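Local coordinates for protein transcriptional repressor (Vibrio fischeri, PDB 3KV1) that probably acts as a DNA-binding transcriptional repressor of the SorC family whose activity responds to a sugar or related ligand held by its putative sugar-binding domain, at residues A[56-61]-A[147-152]. Numbering follows the deposited sequence.
Sequences GMAVAV and RKAEFA
The carboxylate of E150 reaches across to the backbone of A58, where OE2 accepts the amide N-H of A58 at 2.8 Å, the donor lying 43° out of the carboxylate plane. A bend at chi2 (87°) turns the acid back toward segment 56-61, so a side-chain oxygen serves this amide just before regular pairing begins. From there the backbones bond in parallel fashion: F151 N donates to A58 O at 3.3 Å, and A60 N to F151 O at 2.9 Å with a nearly straight N-H...O angle of 167°.

Selenomethionine M57 crosses the E150 side chain at about a right angle and brings SE to the edge of the F151 ring, 3.9 Å from CE1, a Met-aromatic contact suited to its long, flexible chain. V59 CG1 packs on F151 CB at 4.0 Å, branched valine and aromatic ring suiting a buried, apolar face; L53 touches both. On the other face the small methyls of A60 and A152 let the strands lie close, and A149, in the preceding loop, sets its CB 4.2 Å from A60 CB. Strand 58-61 also pairs with strand 83-86, placing the contact in the parallel part of the mixed sheet of a Rossmann-like alpha/beta domain.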
loop_
_atom_site.group_PDB
_atom_site.type_symbol
_atom_site.label_atom_id
_atom_site.label_comp_id
_atom_site.label_asym_id
_atom_site.label_seq_id
_atom_site.Cartn_x
_atom_site.Cartn_y
_atom_site.Cartn_z
ATOM N N GLY A 56 14.192 -3.365 15.056
ATOM C CA GLY A 56 12.981 -3.431 15.857
ATOM C C GLY A 56 12.288 -2.093 16.120
ATOM O O GLY A 56 11.190 -2.055 16.685
HETATM N N MSE A 57 12.934 -0.984 15.755
HETATM C CA MSE A 57 12.316 0.334 15.885
HETATM C C MSE A 57 11.601 0.664 14.586
HETATM O O MSE A 57 11.800 -0.000 13.553
HETATM C CB MSE A 57 13.356 1.409 16.201
HETATM C CG MSE A 57 14.076 1.124 17.512
HETATM SE SE MSE A 57 15.186 2.643 18.030
HETATM C CE MSE A 57 15.715 2.006 19.785
ATOM N N ALA A 58 10.775 1.680 14.664
ATOM C CA ALA A 58 9.921 2.080 13.556
ATOM C C ALA A 58 10.013 3.572 13.308
ATOM O O ALA A 58 10.284 4.359 14.232
ATOM C CB ALA A 58 8.493 1.713 13.873
ATOM N N VAL A 59 9.734 3.951 12.065
ATOM C CA VAL A 59 9.688 5.367 11.648
ATOM C C VAL A 59 8.315 5.648 11.020
ATOM O O VAL A 59 7.881 4.894 10.107
ATOM C CB VAL A 59 10.804 5.692 10.581
ATOM C CG1 VAL A 59 10.812 7.190 10.282
ATOM C CG2 VAL A 59 12.202 5.192 11.056
ATOM N N ALA A 60 7.598 6.667 11.524
ATOM C CA ALA A 60 6.359 7.137 10.904
ATOM C C ALA A 60 6.785 8.082 9.801
ATOM O O ALA A 60 7.409 9.085 10.120
ATOM C CB ALA A 60 5.515 7.905 11.909
ATOM N N VAL A 61 6.365 7.828 8.558
ATOM C CA VAL A 61 6.948 8.515 7.405
ATOM C C VAL A 61 5.883 9.368 6.694
ATOM O O VAL A 61 4.799 8.878 6.382
ATOM C CB VAL A 61 7.521 7.466 6.432
ATOM C CG1 VAL A 61 8.012 8.124 5.121
ATOM C CG2 VAL A 61 8.684 6.648 7.102
ATOM N N ARG A 147 1.776 5.790 15.393
ATOM C CA ARG A 147 1.692 6.662 16.571
ATOM C C ARG A 147 2.713 6.200 17.594
ATOM O O ARG A 147 3.255 6.994 18.376
ATOM C CB ARG A 147 0.274 6.490 17.147
ATOM C CG ARG A 147 -0.216 7.490 18.133
ATOM C CD ARG A 147 -1.729 7.256 18.353
ATOM N NE ARG A 147 -2.515 7.708 17.197
ATOM C CZ ARG A 147 -3.433 6.967 16.569
ATOM N NH1 ARG A 147 -3.666 5.721 16.968
ATOM N NH2 ARG A 147 -4.116 7.473 15.543
ATOM N N LYS A 148 2.976 4.899 17.571
ATOM C CA LYS A 148 3.862 4.266 18.524
ATOM C C LYS A 148 5.305 4.185 18.009
ATOM O O LYS A 148 6.131 3.479 18.576
ATOM C CB LYS A 148 3.313 2.843 18.841
ATOM C CG LYS A 148 4.146 2.031 19.819
ATOM C CD LYS A 148 3.673 0.570 19.949
ATOM C CE LYS A 148 4.679 -0.287 20.761
ATOM N NZ LYS A 148 4.586 -0.046 22.272
ATOM N N ALA A 149 5.632 4.892 16.918
ATOM C CA ALA A 149 6.987 4.830 16.385
ATOM C C ALA A 149 7.966 5.637 17.236
ATOM O O ALA A 149 7.613 6.653 17.830
ATOM C CB ALA A 149 7.012 5.383 14.933
ATOM N N GLU A 150 9.214 5.197 17.226
ATOM C CA GLU A 150 10.307 5.915 17.866
ATOM C C GLU A 150 10.673 7.217 17.118
ATOM O O GLU A 150 11.117 8.159 17.728
ATOM C CB GLU A 150 11.562 5.009 17.898
ATOM C CG GLU A 150 11.503 3.812 18.919
ATOM C CD GLU A 150 10.864 2.547 18.360
ATOM O OE1 GLU A 150 11.023 1.480 18.996
ATOM O OE2 GLU A 150 10.234 2.586 17.276
ATOM N N PHE A 151 10.547 7.212 15.790
ATOM C CA PHE A 151 10.901 8.361 14.945
ATOM C C PHE A 151 9.747 8.746 14.051
ATOM O O PHE A 151 8.916 7.897 13.736
ATOM C CB PHE A 151 12.048 8.006 13.984
ATOM C CG PHE A 151 13.304 7.551 14.684
ATOM C CD1 PHE A 151 13.448 6.202 15.078
ATOM C CD2 PHE A 151 14.339 8.456 14.912
ATOM C CE1 PHE A 151 14.592 5.777 15.730
ATOM C CE2 PHE A 151 15.507 8.032 15.574
ATOM C CZ PHE A 151 15.621 6.684 15.968
ATOM N N ALA A 152 9.754 10.008 13.577
ATOM C CA ALA A 152 8.910 10.392 12.445
ATOM C C ALA A 152 9.812 11.114 11.469
ATOM O O ALA A 152 10.742 11.818 11.885
ATOM C CB ALA A 152 7.725 11.310 12.896
#